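Local coordinates for lipase 2 (Yarrowia lipolytica, PDB 4JEI), which probably hydrolyses the ester bonds of triacylglycerols, as a class 3 lipase with an alpha/beta hydrolase fold, at residues Met101-Thr106 against Leu124-Phe129; Asp109-Ile114 against Ser132-Tyr137; Lys218-Tyr223 against Gly246-Asp251; Tyr223-Arg228 against Gln291-Glu296. The protein carries 2 engineered substitutions. One frame throughout, in Å; residues are numbered along the deposited sequence.

Overall arrangement
Contacts 1 and 2 lie in the partly buried outer layer, their centres about 17 and 16 Å from that of the chain; both use helix 127-150, its first turn in contact 1 and a later one in contact 2. Contacts 3 and 4 are buried and share strand 222-227, where Tyr-223 belongs to both; they meet at Glu-247 and Thr-226. Chemistry changes with depth. Contact 1 is chiefly backbone pairing in a two-stranded sheet, and contact 2 holds a turn by side chains reaching its peptide groups. Contact 3 combines an arginine at carbonyl oxygens with apolar packing, whereas contact 4 rests mainly on aromatic and apolar packing beside the probable active site.

Contact 1: Met101-Thr106 against Leu124-Phe129; sequences MQAPLT and LVHNGF
Thr-106 and Val-125 form an antiparallel hydrogen-bonded pair, the centre of a two-stranded ladder. Their backbones exchange two nearly straight bonds, Thr-106 N to Val-125 O at 2.9 Å and Val-125 N to Thr-106 O at 2.7 Å. A third backbone bond, Asn-127 N to Pro-104 O at 2.8 Å, meets its carbonyl nearly head-on (C=O...N 168°) and carries the pairing into the first residue of the helix. Between these bonds lies the non-hydrogen-bonded pair Leu-105 and His-126, with the CA atoms of Leu-105 and His-126 4.5 Å apart.

Apolar contacts gather about the face that carries Leu-105 and His-126. Leu-105 CB meets Leu-124 CB at 4.0 Å, while the CD2 branch of Leu-105 lies by the Leu-124 carbonyl. Ala-103 CB sits obliquely by the His-126 imidazole, 3.6 Å from His-126 CD2. On the other face the Thr-106 side chain crosses that of Asn-127 at about a right angle, touching through its CG2 methyl.

The polar side-chain work belongs to His-126, the N-cap of the helix. With CG anti to the backbone N (chi1 -176°), its ND1 accepts from Gly-128 N at 2.9 Å close to the ring plane, and more weakly from Phe-129 N. Phe-129 CZ lies over one imidazole face, off toward its rim, and His-126 CG in turn over a face of the phenyl ring.

Thus strand 105-107 is joined to the start of helix 127-150, with Ile-98 of helix 91-99 touching His-126 and Leu-170 of helix 163-177 packing on Val-125.

Contact 2: Asp109-Ile114 against Ser132-Tyr137; sequences DLAAQI and SYQNTY. Engineered in segment 109-114: Gln-113 (natural residue Asn). Engineered in segment 132-137: Gln-134 (natural residue Asn).
Tyr-133 and Gln-134, neighbours on helix 127-150, reach the type II beta turn that runs from Ala-111 to Ile-114, so the contact is a loop turn laid on a helix flank. Ala-112 and Gln-113 are the turn's corner residues, Gln-113 having the positive phi expected at the second corner.

The side chain of Tyr-133 makes the main connection. CG stands anti to the backbone N (chi1 162°), sending the ring outward to the loop. Along one side of the ring, CD1 and then CE1 pass Ala-111 CB, the closer approach being Tyr-133 CE1 to Ala-111 CB at 3.6 Å. Further out, Tyr-133 CZ meets Ile-114 CD1 at 3.7 Å, the isoleucine coming from the opposite direction. At the tip, the hydroxyl donates to the turn: Tyr-133 OH lies 2.7 Å from Ala-112 O, which sits at the ring edge near its plane, while the donor is tilted 29° from the carbonyl plane. A phenylalanine here would probably leave the Ala-112 carbonyl without this donor and the turn less firmly fixed to the helix.

Two engineered glutamines add to the interface. Gln-113 crosses Tyr-137 at about a right angle, with its amide plane 57° from that of the ring. Asn-174 of helix 163-177 touches both Gln-113 and Tyr-133. Gln-134, bent at chi2, brings its amide oxygen up beside the Ala-112 N-H, where Gln-134 OE1 accepts a weak bond from Ala-112 N at 3.3 Å.

Contact 3: Lys218-Tyr223 against Gly246-Asp251; sequences KDRKLY and GEVFID
Arg-220 and Tyr-223 meet Gly-246 and Val-248 where two neighbouring parallel strands, 222-227 and 247-250, enter the central sheet of the alpha/beta hydrolase fold. The nearest CA atoms, those of Tyr-223 and Gly-246, are 6.0 Å apart, and no hydrogen bond links the two segments themselves; the strand pairing starts one residue further on, with a backbone bond between Val-248 and Arg-224.

The polar part is built round the Arg-220 guanidinium. Its chain is extended from CG to NE, and CG stands anti to the backbone N (chi1 -173°), which carries the group from the loop before strand 222-227 to the carbonyl of that strand's first residue. There it grips one carbonyl oxygen side-on with two nitrogens: Arg-220 NE to Leu-222 O is 2.8 Å, and Arg-220 NH2 to the same Leu-222 O is 3.3 Å. The oxygen lies in the guanidinium plane, so the two bonds fix the group's rotation. Gly-246 O also lies at the guanidinium edge, 3.1 Å from Arg-220 NH2, but the angle is too poor for a hydrogen bond. The third nitrogen, NH1, bonds to Val-213 O.

Packing supplies the rest. The Tyr-223 ring brings CE1 over one guanidinium face, and edge-to-face pairs with Phe-17 and Phe-18 of helix 12-27 hold the same ring from outside the contact. Val-248, which also touches Val-262 and Met-264 of strand 262-267, crosses the tyrosine obliquely. Its CG2 branch lies near the plane of the phenol ring, at the edge, with Val-248 CG2 3.9 Å from Tyr-223 CD1.

Contact 4: Tyr223-Arg228 against Gln291-Glu296; sequences YRITHR and QYFVTE
His-227, at the end of strand 222-227, faces Tyr-292 in the irregular chain 291-296, with the CA atoms of His-227 and Tyr-292 6.8 Å apart and no clear hydrogen bond across. The two rings form a T-shaped pair: the imidazole edge points to the phenol face, centroids 5.8 Å apart and planes at 68°. His-227 CB lies over that phenol face in a CH-pi contact, 3.9 Å from the Tyr-292 centroid. Gln-291 O stands over one imidazole face, 3.2 Å from His-227 CG, while His-227 ND1 is hydrogen-bonded to Asn-288 O.

Ile-225 fills the other flank. With CG2 anti to the backbone N, the branch reaches the edge of the Tyr-292 ring, Ile-225 CG2 to Tyr-292 CD2 being 3.7 Å, and also touches Phe-293 CE2. Beyond the contact, Tyr-292 OH is hydrogen-bonded to Asp-230 OD2. A valine in place of Tyr-292 would probably leave Asp-230 without this partner and open a gap between His-227 and Ile-225.

Asp-230 fits a Ser-His-Asp triad with Ser-162 and His-289, so the packing probably provides second-shell support for the acid of a lipase active site.

Contact 1: Met101-Thr106 against Leu124-Phe129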
# COMPACT_ATOMS: atom_id res chain seq x y z
N MET A 101 -9.33 -5.08 -18.26
CA MET A 101 -8.37 -4.60 -19.25
C MET A 101 -7.07 -5.36 -19.29
O MET A 101 -6.71 -6.08 -18.34
CB MET A 101 -8.06 -3.10 -19.08
CG MET A 101 -8.58 -2.26 -20.22
SD MET A 101 -8.70 -0.51 -19.79
CE MET A 101 -7.00 0.01 -20.04
N GLN A 102 -6.35 -5.16 -20.40
CA GLN A 102 -5.01 -5.66 -20.66
C GLN A 102 -4.13 -5.10 -19.55
O GLN A 102 -4.17 -3.89 -19.28
CB GLN A 102 -4.51 -5.22 -22.06
CG GLN A 102 -4.71 -3.73 -22.44
CD GLN A 102 -6.09 -3.35 -22.95
OE1 GLN A 102 -6.51 -2.19 -22.85
NE2 GLN A 102 -6.82 -4.29 -23.54
N ALA A 103 -3.45 -5.98 -18.82
CA ALA A 103 -2.55 -5.57 -17.76
C ALA A 103 -1.14 -5.95 -18.23
O ALA A 103 -0.61 -6.98 -17.82
CB ALA A 103 -2.92 -6.27 -16.46
N PRO A 104 -0.57 -5.17 -19.17
CA PRO A 104 0.75 -5.53 -19.71
C PRO A 104 1.88 -5.27 -18.73
O PRO A 104 1.92 -4.23 -18.07
CB PRO A 104 0.86 -4.65 -20.96
CG PRO A 104 -0.50 -4.06 -21.18
CD PRO A 104 -1.05 -3.94 -19.81
N LEU A 105 2.79 -6.24 -18.64
CA LEU A 105 3.95 -6.19 -17.75
C LEU A 105 5.18 -5.67 -18.46
O LEU A 105 5.45 -6.05 -19.60
CB LEU A 105 4.25 -7.58 -17.16
CG LEU A 105 3.21 -8.16 -16.20
CD1 LEU A 105 2.89 -9.59 -16.58
CD2 LEU A 105 3.70 -8.11 -14.77
N THR A 106 5.93 -4.81 -17.78
CA THR A 106 7.21 -4.26 -18.23
C THR A 106 8.20 -4.36 -17.08
O THR A 106 7.79 -4.40 -15.92
CB THR A 106 7.13 -2.85 -18.86
OG1 THR A 106 8.33 -2.13 -18.58
CG2 THR A 106 5.97 -2.05 -18.37
N LEU A 124 9.26 -8.04 -13.46
CA LEU A 124 8.27 -7.38 -14.31
C LEU A 124 7.09 -6.88 -13.50
O LEU A 124 6.63 -7.57 -12.60
CB LEU A 124 7.83 -8.29 -15.48
CG LEU A 124 8.97 -9.01 -16.24
CD1 LEU A 124 8.43 -9.92 -17.28
CD2 LEU A 124 9.92 -8.05 -16.91
N VAL A 125 6.64 -5.65 -13.81
CA VAL A 125 5.56 -4.94 -13.11
C VAL A 125 4.51 -4.41 -14.11
O VAL A 125 4.87 -4.05 -15.24
CB VAL A 125 6.17 -3.78 -12.25
CG1 VAL A 125 5.13 -2.78 -11.78
CG2 VAL A 125 6.95 -4.33 -11.07
N HIS A 126 3.24 -4.34 -13.68
CA HIS A 126 2.09 -3.79 -14.42
C HIS A 126 2.48 -2.40 -14.91
O HIS A 126 2.91 -1.58 -14.10
CB HIS A 126 0.88 -3.71 -13.46
CG HIS A 126 -0.41 -3.26 -14.06
ND1 HIS A 126 -0.55 -2.00 -14.62
CD2 HIS A 126 -1.62 -3.87 -14.07
CE1 HIS A 126 -1.82 -1.91 -15.00
NE2 HIS A 126 -2.50 -3.02 -14.69
N ASN A 127 2.41 -2.17 -16.24
CA ASN A 127 2.81 -0.89 -16.85
C ASN A 127 2.10 0.35 -16.31
O ASN A 127 2.70 1.42 -16.26
CB ASN A 127 2.81 -0.94 -18.39
CG ASN A 127 1.51 -0.58 -19.06
OD1 ASN A 127 0.66 -1.43 -19.30
ND2 ASN A 127 1.36 0.68 -19.44
N GLY A 128 0.83 0.19 -15.92
CA GLY A 128 0.03 1.26 -15.35
C GLY A 128 0.53 1.69 -13.99
O GLY A 128 0.69 2.88 -13.72
N PHE A 129 0.85 0.69 -13.13
CA PHE A 129 1.36 0.92 -11.78
C PHE A 129 2.74 1.56 -11.81
O PHE A 129 3.07 2.32 -10.90
CB PHE A 129 1.32 -0.36 -10.92
CG PHE A 129 -0.03 -1.03 -10.81
CD1 PHE A 129 -1.21 -0.33 -11.03
CD2 PHE A 129 -0.13 -2.37 -10.44
CE1 PHE A 129 -2.46 -0.95 -10.93
CE2 PHE A 129 -1.38 -3.00 -10.34
CZ PHE A 129 -2.53 -2.29 -10.60

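Contact 2: Asp109-Ile114 against Ser132-Tyr137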
# COMPACT_ATOMS: atom_id res chain seq x y z
N ASP A 109 13.15 -1.83 -13.79
CA ASP A 109 14.30 -0.92 -13.92
C ASP A 109 14.09 0.21 -14.95
O ASP A 109 14.95 1.07 -15.12
CB ASP A 109 15.62 -1.69 -14.14
CG ASP A 109 15.77 -2.46 -15.44
OD1 ASP A 109 14.92 -2.29 -16.34
OD2 ASP A 109 16.75 -3.23 -15.56
N LEU A 110 12.92 0.20 -15.63
CA LEU A 110 12.47 1.19 -16.60
C LEU A 110 12.14 2.48 -15.84
O LEU A 110 12.37 3.58 -16.35
CB LEU A 110 11.21 0.65 -17.31
CG LEU A 110 10.70 1.39 -18.54
CD1 LEU A 110 10.30 0.41 -19.63
CD2 LEU A 110 9.52 2.30 -18.19
N ALA A 111 11.59 2.33 -14.61
CA ALA A 111 11.19 3.42 -13.72
C ALA A 111 12.39 4.20 -13.16
O ALA A 111 13.49 3.64 -13.04
CB ALA A 111 10.35 2.87 -12.58
N ALA A 112 12.17 5.49 -12.83
CA ALA A 112 13.19 6.40 -12.28
C ALA A 112 13.72 5.94 -10.92
O ALA A 112 12.97 5.39 -10.12
CB ALA A 112 12.63 7.81 -12.18
N GLN A 113 15.02 6.18 -10.68
CA GLN A 113 15.76 5.84 -9.45
C GLN A 113 15.91 4.33 -9.16
O GLN A 113 16.30 3.94 -8.06
CB GLN A 113 15.29 6.65 -8.23
CG GLN A 113 15.73 8.12 -8.25
CD GLN A 113 15.81 8.76 -6.88
OE1 GLN A 113 15.33 8.23 -5.87
NE2 GLN A 113 16.39 9.94 -6.82
N ILE A 114 15.64 3.49 -10.18
CA ILE A 114 15.80 2.03 -10.13
C ILE A 114 16.61 1.62 -11.35
O ILE A 114 16.20 1.89 -12.49
CB ILE A 114 14.44 1.26 -10.00
CG1 ILE A 114 13.77 1.53 -8.64
CG2 ILE A 114 14.63 -0.26 -10.18
CD1 ILE A 114 12.63 2.46 -8.72
N SER A 132 2.02 5.04 -12.15
CA SER A 132 1.56 5.48 -10.83
C SER A 132 2.78 5.83 -9.98
O SER A 132 2.83 6.94 -9.46
CB SER A 132 0.70 4.42 -10.16
OG SER A 132 -0.52 4.27 -10.85
N TYR A 133 3.80 4.93 -9.94
CA TYR A 133 5.06 5.16 -9.23
C TYR A 133 5.80 6.38 -9.81
O TYR A 133 6.29 7.21 -9.03
CB TYR A 133 5.98 3.91 -9.25
CG TYR A 133 7.41 4.25 -8.90
CD1 TYR A 133 8.36 4.44 -9.91
CD2 TYR A 133 7.79 4.52 -7.59
CE1 TYR A 133 9.66 4.85 -9.61
CE2 TYR A 133 9.09 4.92 -7.28
CZ TYR A 133 10.02 5.08 -8.29
OH TYR A 133 11.30 5.48 -7.99
N GLN A 134 5.91 6.47 -11.16
CA GLN A 134 6.58 7.57 -11.85
C GLN A 134 5.94 8.90 -11.49
O GLN A 134 6.66 9.84 -11.18
CB GLN A 134 6.59 7.38 -13.38
CG GLN A 134 7.56 6.29 -13.87
CD GLN A 134 9.00 6.73 -13.99
OE1 GLN A 134 9.55 7.46 -13.15
NE2 GLN A 134 9.67 6.25 -15.02
N ASN A 135 4.61 8.95 -11.47
CA ASN A 135 3.87 10.13 -11.08
C ASN A 135 4.11 10.53 -9.64
O ASN A 135 4.23 11.68 -9.34
CB ASN A 135 2.39 9.87 -11.30
CG ASN A 135 1.60 11.13 -11.49
OD1 ASN A 135 2.09 12.10 -12.02
ND2 ASN A 135 0.36 11.10 -11.08
N THR A 136 4.20 9.57 -8.75
CA THR A 136 4.52 9.85 -7.38
C THR A 136 5.86 10.54 -7.28
O THR A 136 5.97 11.56 -6.66
CB THR A 136 4.58 8.57 -6.56
OG1 THR A 136 3.33 7.92 -6.68
CG2 THR A 136 4.78 8.87 -5.14
N TYR A 137 6.88 9.99 -7.91
CA TYR A 137 8.21 10.56 -7.83
C TYR A 137 8.30 11.94 -8.42
O TYR A 137 8.80 12.85 -7.82
CB TYR A 137 9.24 9.65 -8.49
CG TYR A 137 10.63 10.13 -8.26
CD1 TYR A 137 11.37 9.66 -7.20
CD2 TYR A 137 11.21 11.08 -9.06
CE1 TYR A 137 12.64 10.11 -6.96
CE2 TYR A 137 12.48 11.53 -8.83
CZ TYR A 137 13.19 11.04 -7.78
OH TYR A 137 14.47 11.48 -7.53

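Contact 3: Lys218-Tyr223 against Gly246-Asp251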
# COMPACT_ATOMS: atom_id res chain seq x y z
N LYS A 218 9.68 -6.49 15.12
CA LYS A 218 10.09 -5.10 15.38
C LYS A 218 10.85 -4.63 14.13
O LYS A 218 10.78 -3.45 13.78
CB LYS A 218 11.00 -5.01 16.63
CG LYS A 218 10.55 -5.85 17.83
CD LYS A 218 11.30 -7.20 17.90
CE LYS A 218 10.51 -8.28 18.61
NZ LYS A 218 9.33 -8.73 17.83
N ASP A 219 11.53 -5.58 13.44
CA ASP A 219 12.34 -5.36 12.24
C ASP A 219 11.60 -5.56 10.90
O ASP A 219 12.18 -5.27 9.85
CB ASP A 219 13.64 -6.19 12.30
CG ASP A 219 13.44 -7.70 12.30
OD1 ASP A 219 13.12 -8.26 11.23
OD2 ASP A 219 13.67 -8.32 13.36
N ARG A 220 10.34 -6.08 10.91
CA ARG A 220 9.56 -6.28 9.68
C ARG A 220 9.17 -4.92 9.07
O ARG A 220 8.88 -3.97 9.81
CB ARG A 220 8.33 -7.17 9.92
CG ARG A 220 7.58 -7.54 8.64
CD ARG A 220 6.62 -8.68 8.82
NE ARG A 220 5.58 -8.66 7.79
CZ ARG A 220 4.59 -9.54 7.70
NH1 ARG A 220 4.51 -10.55 8.57
NH2 ARG A 220 3.68 -9.44 6.74
N LYS A 221 9.25 -4.81 7.73
CA LYS A 221 9.00 -3.56 7.01
C LYS A 221 7.93 -3.64 5.93
O LYS A 221 7.58 -2.61 5.34
CB LYS A 221 10.32 -3.04 6.40
CG LYS A 221 11.49 -2.90 7.37
CD LYS A 221 11.32 -1.75 8.36
CE LYS A 221 12.38 -1.80 9.43
NZ LYS A 221 12.47 -0.51 10.15
N LEU A 222 7.40 -4.84 5.65
CA LEU A 222 6.39 -4.99 4.61
C LEU A 222 5.12 -5.64 5.13
O LEU A 222 5.19 -6.70 5.76
CB LEU A 222 6.96 -5.73 3.39
CG LEU A 222 6.04 -5.98 2.19
CD1 LEU A 222 5.61 -4.68 1.53
CD2 LEU A 222 6.72 -6.85 1.18
N TYR A 223 3.97 -4.99 4.85
CA TYR A 223 2.64 -5.44 5.25
C TYR A 223 1.63 -5.14 4.16
O TYR A 223 1.47 -3.99 3.75
CB TYR A 223 2.20 -4.77 6.57
CG TYR A 223 3.06 -5.11 7.76
CD1 TYR A 223 2.88 -6.29 8.47
CD2 TYR A 223 4.06 -4.24 8.19
CE1 TYR A 223 3.67 -6.60 9.57
CE2 TYR A 223 4.86 -4.54 9.29
CZ TYR A 223 4.66 -5.73 9.97
OH TYR A 223 5.43 -6.03 11.06
N GLY A 246 4.10 -10.35 2.68
CA GLY A 246 3.23 -11.19 3.49
C GLY A 246 1.93 -10.48 3.80
O GLY A 246 1.91 -9.33 4.24
N GLU A 247 0.85 -11.20 3.53
CA GLU A 247 -0.52 -10.74 3.72
C GLU A 247 -0.92 -10.61 5.19
O GLU A 247 -0.46 -11.37 6.05
CB GLU A 247 -1.43 -11.73 2.99
CG GLU A 247 -2.88 -11.32 2.90
CD GLU A 247 -3.79 -12.35 2.26
OE1 GLU A 247 -3.30 -13.42 1.82
OE2 GLU A 247 -5.01 -12.10 2.22
N VAL A 248 -1.79 -9.62 5.47
CA VAL A 248 -2.44 -9.34 6.75
C VAL A 248 -3.92 -9.30 6.35
O VAL A 248 -4.34 -8.42 5.59
CB VAL A 248 -1.95 -8.02 7.43
CG1 VAL A 248 -2.73 -7.75 8.71
CG2 VAL A 248 -0.45 -8.07 7.71
N PHE A 249 -4.69 -10.29 6.79
CA PHE A 249 -6.08 -10.46 6.38
C PHE A 249 -7.14 -10.12 7.43
O PHE A 249 -7.15 -10.68 8.52
CB PHE A 249 -6.27 -11.88 5.82
CG PHE A 249 -7.61 -12.28 5.26
CD1 PHE A 249 -8.36 -13.27 5.87
CD2 PHE A 249 -8.09 -11.72 4.08
CE1 PHE A 249 -9.59 -13.68 5.33
CE2 PHE A 249 -9.32 -12.12 3.55
CZ PHE A 249 -10.05 -13.10 4.17
N ILE A 250 -8.07 -9.22 7.05
CA ILE A 250 -9.22 -8.85 7.87
C ILE A 250 -10.33 -9.84 7.49
O ILE A 250 -11.01 -9.67 6.46
CB ILE A 250 -9.64 -7.36 7.65
CG1 ILE A 250 -8.51 -6.37 7.99
CG2 ILE A 250 -10.92 -7.02 8.43
CD1 ILE A 250 -8.66 -5.00 7.35
N ASP A 251 -10.48 -10.92 8.29
CA ASP A 251 -11.50 -11.95 8.09
C ASP A 251 -12.80 -11.51 8.78
O ASP A 251 -13.29 -12.16 9.70
CB ASP A 251 -10.99 -13.30 8.64
CG ASP A 251 -11.83 -14.52 8.28
OD1 ASP A 251 -11.49 -15.63 8.76
OD2 ASP A 251 -12.82 -14.37 7.53

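Contact 4: Tyr223-Arg228 against Gln291-Glu296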
# COMPACT_ATOMS: atom_id res chain seq x y z
N TYR A 223 3.97 -4.99 4.85
CA TYR A 223 2.64 -5.44 5.25
C TYR A 223 1.63 -5.14 4.16
O TYR A 223 1.47 -3.99 3.75
CB TYR A 223 2.20 -4.77 6.57
CG TYR A 223 3.06 -5.11 7.76
CD1 TYR A 223 2.88 -6.29 8.47
CD2 TYR A 223 4.06 -4.24 8.19
CE1 TYR A 223 3.67 -6.60 9.57
CE2 TYR A 223 4.86 -4.54 9.29
CZ TYR A 223 4.66 -5.73 9.97
OH TYR A 223 5.43 -6.03 11.06
N ARG A 224 0.96 -6.19 3.69
CA ARG A 224 -0.07 -6.11 2.67
C ARG A 224 -1.41 -6.42 3.32
O ARG A 224 -1.69 -7.58 3.62
CB ARG A 224 0.24 -7.11 1.55
CG ARG A 224 1.06 -6.55 0.40
CD ARG A 224 1.29 -7.55 -0.73
NE ARG A 224 0.11 -8.40 -0.98
CZ ARG A 224 0.01 -9.67 -0.58
NH1 ARG A 224 0.99 -10.25 0.08
NH2 ARG A 224 -1.11 -10.35 -0.83
N ILE A 225 -2.21 -5.39 3.61
CA ILE A 225 -3.50 -5.59 4.27
C ILE A 225 -4.60 -5.88 3.26
O ILE A 225 -4.79 -5.11 2.32
CB ILE A 225 -3.86 -4.48 5.31
CG1 ILE A 225 -2.70 -4.25 6.31
CG2 ILE A 225 -5.16 -4.82 6.06
CD1 ILE A 225 -2.78 -2.99 7.10
N THR A 226 -5.27 -7.03 3.43
CA THR A 226 -6.36 -7.49 2.58
C THR A 226 -7.62 -7.71 3.43
O THR A 226 -7.51 -7.89 4.64
CB THR A 226 -5.96 -8.74 1.80
OG1 THR A 226 -5.72 -9.79 2.73
CG2 THR A 226 -4.74 -8.52 0.93
N HIS A 227 -8.79 -7.70 2.79
CA HIS A 227 -10.07 -7.84 3.48
C HIS A 227 -10.98 -8.85 2.77
O HIS A 227 -10.91 -8.99 1.55
CB HIS A 227 -10.73 -6.45 3.59
CG HIS A 227 -12.17 -6.44 4.00
ND1 HIS A 227 -13.14 -5.88 3.19
CD2 HIS A 227 -12.75 -6.90 5.12
CE1 HIS A 227 -14.28 -6.03 3.83
NE2 HIS A 227 -14.10 -6.64 5.00
N ARG A 228 -11.81 -9.58 3.55
CA ARG A 228 -12.81 -10.54 3.09
C ARG A 228 -13.71 -9.87 2.05
O ARG A 228 -14.27 -8.80 2.31
CB ARG A 228 -13.71 -10.97 4.26
CG ARG A 228 -13.40 -12.34 4.83
CD ARG A 228 -14.60 -13.28 4.88
NE ARG A 228 -15.89 -12.59 4.94
CZ ARG A 228 -17.07 -13.20 5.05
NH1 ARG A 228 -17.13 -14.52 5.15
NH2 ARG A 228 -18.19 -12.49 5.07
N GLN A 291 -13.67 -1.27 3.32
CA GLN A 291 -13.58 -1.71 4.71
C GLN A 291 -12.23 -2.23 5.18
O GLN A 291 -11.98 -3.43 5.18
CB GLN A 291 -14.74 -2.68 5.03
CG GLN A 291 -16.12 -2.12 4.66
CD GLN A 291 -17.15 -3.20 4.46
OE1 GLN A 291 -18.14 -3.28 5.18
NE2 GLN A 291 -16.94 -4.05 3.46
N TYR A 292 -11.36 -1.30 5.61
CA TYR A 292 -10.02 -1.59 6.13
C TYR A 292 -9.83 -0.89 7.48
O TYR A 292 -9.24 0.19 7.54
CB TYR A 292 -8.94 -1.18 5.11
CG TYR A 292 -8.78 -2.19 4.00
CD1 TYR A 292 -9.51 -2.10 2.83
CD2 TYR A 292 -7.93 -3.29 4.16
CE1 TYR A 292 -9.40 -3.06 1.82
CE2 TYR A 292 -7.82 -4.26 3.17
CZ TYR A 292 -8.55 -4.14 2.00
OH TYR A 292 -8.43 -5.11 1.04
N PHE A 293 -10.39 -1.50 8.56
CA PHE A 293 -10.43 -1.00 9.95
C PHE A 293 -11.33 0.23 10.03
O PHE A 293 -12.24 0.30 10.86
CB PHE A 293 -9.03 -0.70 10.53
CG PHE A 293 -8.10 -1.89 10.62
CD1 PHE A 293 -8.06 -2.69 11.75
CD2 PHE A 293 -7.23 -2.18 9.57
CE1 PHE A 293 -7.19 -3.77 11.83
CE2 PHE A 293 -6.36 -3.28 9.65
CZ PHE A 293 -6.35 -4.07 10.78
N VAL A 294 -11.07 1.19 9.15
CA VAL A 294 -11.76 2.47 8.95
C VAL A 294 -12.34 2.38 7.52
O VAL A 294 -11.76 1.67 6.69
CB VAL A 294 -10.69 3.60 9.07
CG1 VAL A 294 -11.26 4.97 8.74
CG2 VAL A 294 -10.05 3.61 10.45
N THR A 295 -13.47 3.04 7.25
CA THR A 295 -14.04 3.06 5.89
C THR A 295 -13.20 3.98 5.01
O THR A 295 -13.20 5.20 5.20
CB THR A 295 -15.59 3.24 5.82
OG1 THR A 295 -15.94 4.02 4.68
CG2 THR A 295 -16.20 3.87 7.07
N GLU A 296 -12.45 3.38 4.09
CA GLU A 296 -11.55 4.06 3.16
C GLU A 296 -12.25 4.75 2.00
O GLU A 296 -13.34 4.34 1.59
CB GLU A 296 -10.49 3.08 2.65
CG GLU A 296 -9.09 3.63 2.83
CD GLU A 296 -8.34 3.17 4.06
OE1 GLU A 296 -7.18 3.60 4.21
OE2 GLU A 296 -8.87 2.35 4.85